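Local coordinates for protein putative isohexenylglutaconyl-CoA hydratase (Pseudomonas aeruginosa, PDB 4ZU2) that probably hydrates the double bond of isohexenylglutaconyl-CoA, an enoyl-CoA intermediate of citronellate breakdown, as a member of the crotonase family, at residues Ser51-Val56 / Gln203-Ala208; Ala44-Asp49 / Ala101-Val106; Val126-Ala131 / Asp191-Arg196. All coordinates share one frame; numbering follows the deposited sequence.

Contact 1: residues Ser51-Val56 / Gln203-Ala208; sequences SVRALV and QLRRCA
Arg53 lays one face of its guanidinium over the side chain of Arg205, whose CD sits 3.4 Å above the plane, toward its rim. The two side chains cross at about a right angle and their guanidinium planes are 65° apart. A bend at chi3 (64°) helps turn Arg53 NH2 onto two backbone carbonyls, of Arg205 late in helix 190-205 and of Cys207 in the chain that follows. NH2 donates to Arg205 O at 2.6 Å, in the guanidinium plane, and to Cys207 O at 2.9 Å, somewhat tilted from it; both are approached from above the carbonyl planes. A water bridges the same group, accepting from Arg53 NE (2.9 Å) and donating to Cys207 O. With Arg53 NH1 bonded to Trp262 O, every guanidinium nitrogen has a partner, which should restrict its rotation. Arg53 NH1 and Arg205 NH1 lie 3.8 Å apart; the salt bridge of Arg205 to Glu15 probably offsets these like charges. Nearer the sheet, Leu204 CD1 packs on Ala54 CB at 4.0 Å. The arrangement is that of the crotonase fold: a helix covers one face of the central sheet, and the lead-in to strand 54-59 is bonded to its end and the chain beyond.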
loop_
_atom_site.group_PDB
_atom_site.type_symbol
_atom_site.label_atom_id
_atom_site.label_comp_id
_atom_site.label_asym_id
_atom_site.label_seq_id
_atom_site.Cartn_x
_atom_site.Cartn_y
_atom_site.Cartn_z
ATOM N N SER A 51 11.073 -5.735 29.823
ATOM C CA SER A 51 10.126 -5.272 30.812
ATOM C C SER A 51 9.355 -4.055 30.253
ATOM O O SER A 51 8.211 -3.818 30.631
ATOM C CB SER A 51 10.825 -4.994 32.154
ATOM O OG SER A 51 11.212 -3.641 32.291
ATOM N N VAL A 52 9.950 -3.308 29.319
ATOM C CA VAL A 52 9.256 -2.175 28.674
ATOM C C VAL A 52 8.587 -2.650 27.383
ATOM O O VAL A 52 9.261 -2.905 26.395
ATOM C CB VAL A 52 10.250 -1.036 28.378
ATOM C CG1 VAL A 52 9.524 0.176 27.815
ATOM C CG2 VAL A 52 11.018 -0.644 29.645
ATOM N N ARG A 53 7.266 -2.798 27.407
ATOM C CA ARG A 53 6.520 -3.545 26.378
ATOM C C ARG A 53 5.771 -2.577 25.466
ATOM O O ARG A 53 5.357 -2.945 24.370
ATOM C CB ARG A 53 5.473 -4.451 27.042
ATOM C CG ARG A 53 6.016 -5.488 28.016
ATOM C CD ARG A 53 4.895 -6.128 28.851
ATOM N NE ARG A 53 3.946 -6.900 28.042
ATOM C CZ ARG A 53 2.871 -7.534 28.520
ATOM N NH1 ARG A 53 2.547 -7.504 29.823
ATOM N NH2 ARG A 53 2.098 -8.203 27.684
ATOM N N ALA A 54 5.553 -1.347 25.947
ATOM C CA ALA A 54 4.896 -0.329 25.140
ATOM C C ALA A 54 5.432 1.101 25.400
ATOM O O ALA A 54 5.953 1.415 26.468
ATOM C CB ALA A 54 3.405 -0.389 25.314
ATOM N N LEU A 55 5.349 1.930 24.368
ATOM C CA LEU A 55 5.690 3.325 24.472
ATOM C C LEU A 55 4.483 4.100 23.999
ATOM O O LEU A 55 3.851 3.735 22.996
ATOM C CB LEU A 55 6.908 3.687 23.630
ATOM C CG LEU A 55 8.131 2.785 23.872
ATOM C CD1 LEU A 55 9.184 2.976 22.766
ATOM C CD2 LEU A 55 8.729 3.007 25.254
ATOM N N VAL A 56 4.144 5.136 24.767
ATOM C CA VAL A 56 3.107 6.081 24.382
ATOM C C VAL A 56 3.763 7.445 24.219
ATOM O O VAL A 56 4.562 7.884 25.022
ATOM C CB VAL A 56 1.945 6.101 25.380
ATOM C CG1 VAL A 56 0.761 6.806 24.757
ATOM C CG2 VAL A 56 1.556 4.676 25.765
ATOM N N GLN A 203 -5.114 -4.760 25.014
ATOM C CA GLN A 203 -4.879 -5.722 23.935
ATOM C C GLN A 203 -3.425 -6.143 23.862
ATOM O O GLN A 203 -3.103 -7.301 23.607
ATOM C CB GLN A 203 -5.279 -5.139 22.601
ATOM C CG GLN A 203 -6.750 -4.853 22.531
ATOM C CD GLN A 203 -7.147 -4.214 21.221
ATOM O OE1 GLN A 203 -6.655 -3.154 20.850
ATOM N NE2 GLN A 203 -8.028 -4.874 20.502
ATOM N N LEU A 204 -2.547 -5.175 24.090
ATOM C CA LEU A 204 -1.120 -5.387 23.984
ATOM C C LEU A 204 -0.579 -6.266 25.090
ATOM O O LEU A 204 0.439 -6.953 24.907
ATOM C CB LEU A 204 -0.435 -4.007 24.010
ATOM C CG LEU A 204 1.079 -3.837 24.097
ATOM C CD1 LEU A 204 1.631 -4.020 25.499
ATOM C CD2 LEU A 204 1.794 -4.693 23.100
ATOM N N ARG A 205 -1.218 -6.226 26.258
ATOM C CA ARG A 205 -0.688 -6.946 27.422
ATOM C C ARG A 205 -0.943 -8.465 27.319
ATOM O O ARG A 205 -0.296 -9.255 28.039
ATOM C CB ARG A 205 -1.268 -6.381 28.743
ATOM C CG ARG A 205 -0.901 -4.903 29.063
ATOM C CD ARG A 205 0.496 -4.721 29.672
ATOM N NE ARG A 205 0.533 -3.665 30.693
ATOM C CZ ARG A 205 1.568 -3.414 31.513
ATOM N NH1 ARG A 205 2.689 -4.124 31.475
ATOM N NH2 ARG A 205 1.481 -2.432 32.394
ATOM N N ARG A 206 -1.890 -8.854 26.448
ATOM C CA ARG A 206 -2.109 -10.242 26.059
ATOM C C ARG A 206 -0.855 -10.798 25.370
ATOM O O ARG A 206 -0.603 -11.995 25.395
ATOM C CB ARG A 206 -3.244 -10.382 25.016
ATOM C CG ARG A 206 -4.595 -9.787 25.302
ATOM C CD ARG A 206 -5.140 -10.301 26.600
ATOM N NE ARG A 206 -6.433 -9.699 26.932
ATOM C CZ ARG A 206 -6.602 -8.651 27.746
ATOM N NH1 ARG A 206 -5.545 -8.063 28.344
ATOM N NH2 ARG A 206 -7.842 -8.187 27.965
ATOM N N CYS A 207 -0.085 -9.905 24.745
ATOM C CA CYS A 207 0.949 -10.261 23.782
ATOM C C CYS A 207 2.336 -10.272 24.402
ATOM O O CYS A 207 2.748 -9.314 25.066
ATOM C CB CYS A 207 0.887 -9.283 22.593
ATOM S SG CYS A 207 -0.709 -9.325 21.672
ATOM N N ALA A 208 3.063 -11.367 24.207
ATOM C CA ALA A 208 4.418 -11.506 24.791
ATOM C C ALA A 208 5.433 -10.530 24.168
ATOM O O ALA A 208 5.349 -10.203 22.977
ATOM C CB ALA A 208 4.925 -12.957 24.629
HETATM O O HOH W 1 4.385 -7.331 25.241
#

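Contact 2: residues Ala44-Asp49 / Ala101-Val106; sequences AAVRDD and APQLLV
Gln103, Arg47 and Pro102 join two successive beta-alpha-beta crossovers of the crotonase fold: helix 33-47 links the parallel strands 17-22 and 54-59, and helices 70-76 and 81-99 lie in the connection from 54-59 to 104-109. The contact forms where the C-terminal turn of helix 33-47 meets the short connection that leads from helix 81-99 into strand 104-109. Gln103 buries the most surface. Its chain folds at chi2 (81°), which swings the amide back toward the helix instead of letting it extend. NE2 then donates to Val46 O at 2.9 Å, with the N-H...O angle at 142°, and also reaches Val52 O, just ahead of strand 54-59. One amide nitrogen thus spans the turn between helix and strand, and its carbonyl partners lie on both sides of that turn. Val46 CG2 packs against the same amide, 3.4 Å from Gln103 NE2 and lying also near CD and OE1. Gln103 O in turn receives Lys216 NZ, as does Ala101 O, so Lys216 ties two carbonyls of this connection.

Pro102 offers its ring to Arg47. The ring atom CD touches Arg47 CG at 3.8 Å, while CG comes to 3.2 Å from Arg47 O, a carbonyl that accepts a hydrogen bond from Arg50 NH1. Of the arginine side chain it is CG that meets the ring. Its far end turns aside, and NE forms a salt bridge with the adjacent Asp48 OD1 at 3.1 Å, meeting that oxygen from above the carboxylate plane. Val46 O has a second donor, Asp49 N at 2.7 Å, which approaches from the face of the carbonyl opposite to the one used by Gln103 NE2.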
loop_
_atom_site.group_PDB
_atom_site.type_symbol
_atom_site.label_atom_id
_atom_site.label_comp_id
_atom_site.label_asym_id
_atom_site.label_seq_id
_atom_site.Cartn_x
_atom_site.Cartn_y
_atom_site.Cartn_z
ATOM N N ALA A 44 17.108 4.112 23.081
ATOM C CA ALA A 44 18.233 3.188 23.219
ATOM C C ALA A 44 18.274 2.593 24.616
ATOM O O ALA A 44 18.677 1.430 24.808
ATOM C CB ALA A 44 19.542 3.896 22.916
ATOM N N ALA A 45 17.855 3.397 25.593
ATOM C CA ALA A 45 17.753 2.945 26.983
ATOM C C ALA A 45 16.908 1.684 27.150
ATOM O O ALA A 45 17.272 0.768 27.899
ATOM C CB ALA A 45 17.144 4.054 27.855
ATOM N N VAL A 46 15.760 1.661 26.491
ATOM C CA VAL A 46 14.795 0.574 26.655
ATOM C C VAL A 46 14.809 -0.475 25.506
ATOM O O VAL A 46 14.174 -1.536 25.590
ATOM C CB VAL A 46 13.368 1.143 26.799
ATOM C CG1 VAL A 46 13.315 2.330 27.810
ATOM C CG2 VAL A 46 12.788 1.552 25.447
ATOM N N ARG A 47 15.470 -0.149 24.408
ATOM C CA ARG A 47 15.528 -1.048 23.245
ATOM C C ARG A 47 15.656 -2.528 23.646
ATOM O O ARG A 47 14.847 -3.339 23.235
ATOM C CB ARG A 47 16.682 -0.686 22.316
ATOM C CG ARG A 47 16.604 -1.399 20.961
ATOM C CD ARG A 47 17.907 -1.287 20.163
ATOM N NE ARG A 47 19.032 -1.643 21.023
ATOM C CZ ARG A 47 20.317 -1.446 20.729
ATOM N NH1 ARG A 47 20.661 -0.903 19.566
ATOM N NH2 ARG A 47 21.267 -1.792 21.609
ATOM N N ASP A 48 16.652 -2.867 24.462
ATOM C CA ASP A 48 16.899 -4.265 24.865
ATOM C C ASP A 48 16.166 -4.669 26.137
ATOM O O ASP A 48 16.360 -5.767 26.626
ATOM C CB ASP A 48 18.396 -4.561 25.052
ATOM C CG ASP A 48 19.198 -4.390 23.779
ATOM O OD1 ASP A 48 18.599 -4.227 22.691
ATOM O OD2 ASP A 48 20.445 -4.442 23.872
ATOM N N ASP A 49 15.310 -3.800 26.657
ATOM C CA ASP A 49 14.596 -4.101 27.887
ATOM C C ASP A 49 13.169 -4.566 27.667
ATOM O O ASP A 49 12.280 -3.750 27.372
ATOM C CB ASP A 49 14.563 -2.875 28.785
ATOM C CG ASP A 49 14.092 -3.206 30.166
ATOM O OD1 ASP A 49 12.867 -3.275 30.384
ATOM O OD2 ASP A 49 14.954 -3.449 31.016
ATOM N N ALA A 101 11.754 0.190 16.939
ATOM C CA ALA A 101 11.695 -0.147 18.367
ATOM C C ALA A 101 11.001 -1.500 18.649
ATOM O O ALA A 101 9.910 -1.731 18.144
ATOM C CB ALA A 101 10.965 0.965 19.158
ATOM N N PRO A 102 11.623 -2.370 19.486
ATOM C CA PRO A 102 11.065 -3.682 19.876
ATOM C C PRO A 102 9.692 -3.618 20.568
ATOM O O PRO A 102 8.862 -4.538 20.429
ATOM C CB PRO A 102 12.128 -4.235 20.833
ATOM C CG PRO A 102 13.427 -3.587 20.335
ATOM C CD PRO A 102 13.030 -2.223 19.944
ATOM N N GLN A 103 9.478 -2.515 21.273
ATOM C CA GLN A 103 8.200 -2.147 21.882
ATOM C C GLN A 103 7.117 -1.822 20.881
ATOM O O GLN A 103 7.408 -1.345 19.771
ATOM C CB GLN A 103 8.388 -0.832 22.690
ATOM C CG GLN A 103 9.229 -0.925 23.951
ATOM C CD GLN A 103 10.709 -0.889 23.701
ATOM O OE1 GLN A 103 11.180 -0.345 22.694
ATOM N NE2 GLN A 103 11.467 -1.473 24.633
ATOM N N LEU A 104 5.866 -1.997 21.317
ATOM C CA LEU A 104 4.720 -1.337 20.683
ATOM C C LEU A 104 4.806 0.200 20.955
ATOM O O LEU A 104 4.987 0.628 22.088
ATOM C CB LEU A 104 3.406 -1.886 21.238
ATOM C CG LEU A 104 2.130 -1.517 20.485
ATOM C CD1 LEU A 104 1.917 -2.387 19.262
ATOM C CD2 LEU A 104 0.874 -1.586 21.399
ATOM N N LEU A 105 4.700 1.002 19.897
ATOM C CA LEU A 105 4.802 2.442 19.984
ATOM C C LEU A 105 3.433 2.965 19.637
ATOM O O LEU A 105 2.959 2.772 18.513
ATOM C CB LEU A 105 5.829 2.982 19.004
ATOM C CG LEU A 105 5.905 4.518 18.895
ATOM C CD1 LEU A 105 6.237 5.219 20.236
ATOM C CD2 LEU A 105 6.927 4.944 17.865
ATOM N N VAL A 106 2.782 3.579 20.613
ATOM C CA VAL A 106 1.460 4.153 20.389
ATOM C C VAL A 106 1.589 5.672 20.324
ATOM O O VAL A 106 2.161 6.270 21.223
ATOM C CB VAL A 106 0.463 3.761 21.513
ATOM C CG1 VAL A 106 -0.962 4.257 21.181
ATOM C CG2 VAL A 106 0.496 2.266 21.728
#

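Contact 3: residues Val126-Ala131 / Asp191-Arg196; sequences VAIAAA and DALEQR
Leu193 reaches from helix 190-205 onto the backbone and side chains of strand 126-130. Its CB leaves the helix along the flank of the strand rather than straight at it, and chi1 (-141°), away from a staggered value, helps bring the branched end closer. CG comes first, 4.1 Å from Ile128 CG2. Beyond it CD1 does most of the touching: it lies 3.2 Å from Ala129 O, is near Ala130 N, and meets Ile128 CG2 at 3.9 Å. The other methyl, CD2, meets Ala130 CB at 4.3 Å. Ile128 and Leu193 lie alongside each other, pointing opposite ways. Ile128 also serves the next turn of the helix, where Arg196 CG lies 3.8 Å from its CG1 and nearly as close to CD1. With CG anti to the backbone N (chi1 -179°), Arg196 presents this methylene to the isoleucine; the chain then bends twice, and its NE makes a long, weak ion pair with Glu187. No hydrogen bond crosses the interface; its side-chain contacts are between carbon atoms, with Leu193 CD1 also against the backbone. Segment 191-196 runs antiparallel to strand 126-130 (172°), the axes of these segments coming within 9.0 Å, and the helix covers the sheet where strand 126-130 lies between strands 104-109 and 185-187: Leu108 packs on both Ile128 and Leu193, and Phe185 on Ile128 and Arg196.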
loop_
_atom_site.group_PDB
_atom_site.type_symbol
_atom_site.label_atom_id
_atom_site.label_comp_id
_atom_site.label_asym_id
_atom_site.label_seq_id
_atom_site.Cartn_x
_atom_site.Cartn_y
_atom_site.Cartn_z
ATOM N N VAL A 126 0.636 2.005 16.479
ATOM C CA VAL A 126 -0.736 2.448 16.651
ATOM C C VAL A 126 -0.792 3.982 16.880
ATOM O O VAL A 126 -0.163 4.536 17.792
ATOM C CB VAL A 126 -1.428 1.665 17.820
ATOM C CG1 VAL A 126 -2.951 1.953 17.882
ATOM C CG2 VAL A 126 -1.204 0.184 17.658
ATOM N N ALA A 127 -1.503 4.660 15.997
ATOM C CA ALA A 127 -1.790 6.098 16.122
ATOM C C ALA A 127 -3.294 6.324 16.384
ATOM O O ALA A 127 -4.172 5.795 15.658
ATOM C CB ALA A 127 -1.405 6.798 14.892
ATOM N N ILE A 128 -3.568 7.078 17.439
ATOM C CA ILE A 128 -4.918 7.478 17.822
ATOM C C ILE A 128 -4.966 9.017 17.756
ATOM O O ILE A 128 -4.257 9.679 18.494
ATOM C CB ILE A 128 -5.223 7.007 19.265
ATOM C CG1 ILE A 128 -5.093 5.473 19.401
ATOM C CG2 ILE A 128 -6.615 7.449 19.696
ATOM C CD1 ILE A 128 -4.625 4.991 20.751
ATOM N N ALA A 129 -5.792 9.587 16.883
ATOM C CA ALA A 129 -5.823 11.047 16.715
ATOM C C ALA A 129 -7.122 11.649 17.218
ATOM O O ALA A 129 -8.181 10.996 17.210
ATOM C CB ALA A 129 -5.636 11.417 15.274
ATOM N N ALA A 130 -7.019 12.899 17.666
ATOM C CA ALA A 130 -8.177 13.748 17.934
ATOM C C ALA A 130 -8.751 14.210 16.592
ATOM O O ALA A 130 -7.998 14.601 15.712
ATOM C CB ALA A 130 -7.727 14.928 18.728
ATOM N N ALA A 131 -10.070 14.167 16.418
ATOM C CA ALA A 131 -10.689 14.582 15.158
ATOM C C ALA A 131 -10.295 15.971 14.718
ATOM O O ALA A 131 -10.316 16.260 13.526
ATOM C CB ALA A 131 -12.229 14.524 15.268
ATOM N N ASP A 191 -11.914 11.828 26.570
ATOM C CA ASP A 191 -12.248 10.633 27.328
ATOM C C ASP A 191 -12.249 9.452 26.365
ATOM O O ASP A 191 -11.879 8.340 26.730
ATOM C CB ASP A 191 -13.617 10.761 27.995
ATOM C CG ASP A 191 -13.701 11.939 28.936
ATOM O OD1 ASP A 191 -12.649 12.354 29.489
ATOM O OD2 ASP A 191 -14.838 12.438 29.119
ATOM N N ALA A 192 -12.679 9.722 25.134
ATOM C CA ALA A 192 -12.735 8.730 24.075
ATOM C C ALA A 192 -11.307 8.426 23.618
ATOM O O ALA A 192 -10.963 7.300 23.318
ATOM C CB ALA A 192 -13.551 9.269 22.913
ATOM N N LEU A 193 -10.483 9.466 23.551
ATOM C CA LEU A 193 -9.126 9.315 23.078
ATOM C C LEU A 193 -8.411 8.431 24.057
ATOM O O LEU A 193 -7.635 7.565 23.663
ATOM C CB LEU A 193 -8.435 10.676 22.985
ATOM C CG LEU A 193 -7.510 10.910 21.778
ATOM C CD1 LEU A 193 -8.251 10.916 20.458
ATOM C CD2 LEU A 193 -6.723 12.203 21.952
ATOM N N GLU A 194 -8.706 8.648 25.338
ATOM C CA GLU A 194 -8.029 7.956 26.432
ATOM C C GLU A 194 -8.518 6.533 26.610
ATOM O O GLU A 194 -7.809 5.704 27.173
ATOM C CB GLU A 194 -8.264 8.676 27.758
ATOM C CG GLU A 194 -7.435 9.907 27.984
ATOM C CD GLU A 194 -5.967 9.621 28.051
ATOM O OE1 GLU A 194 -5.555 8.770 28.862
ATOM O OE2 GLU A 194 -5.221 10.253 27.280
ATOM N N GLN A 195 -9.764 6.280 26.227
ATOM C CA GLN A 195 -10.342 4.969 26.437
ATOM C C GLN A 195 -9.740 4.105 25.387
ATOM O O GLN A 195 -9.269 3.030 25.688
ATOM C CB GLN A 195 -11.887 4.939 26.394
ATOM C CG GLN A 195 -12.596 5.250 25.069
ATOM C CD GLN A 195 -12.847 4.035 24.118
ATOM O OE1 GLN A 195 -12.934 2.887 24.555
ATOM N NE2 GLN A 195 -12.990 4.314 22.814
ATOM N N ARG A 196 -9.694 4.617 24.165
ATOM C CA ARG A 196 -9.037 3.913 23.072
ATOM C C ARG A 196 -7.611 3.555 23.429
ATOM O O ARG A 196 -7.144 2.478 23.090
ATOM C CB ARG A 196 -9.039 4.726 21.793
ATOM C CG ARG A 196 -8.386 3.987 20.642
ATOM C CD ARG A 196 -9.242 2.804 20.226
ATOM N NE ARG A 196 -10.518 3.261 19.694
ATOM C CZ ARG A 196 -11.526 2.462 19.338
ATOM N NH1 ARG A 196 -11.427 1.131 19.453
ATOM N NH2 ARG A 196 -12.638 2.995 18.840
#

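How the contacts relate
The three contacts are spread over one parallel region of the crotonase sheet, in which strands 54-59, 104-109 and 126-130 are successive neighbours. Contacts 1 and 2 are centred about 10 Å apart and touch through probable hydrogen bonds between Leu55 and both Leu104 and Val106; their segments alternate along the chain. Contact 3 is centred about 17 Å from contact 1, inside whose loop it is nested, and 21 Å from contact 2. Contact 2 closes before contact 3 opens, and they meet through a probable hydrogen bond between Leu105 O and Val126 N. Contacts 1 and 3 set the two ends of helix 190-205 against the sheet, while contact 2 joins the connections leading into strands 54-59 and 104-109.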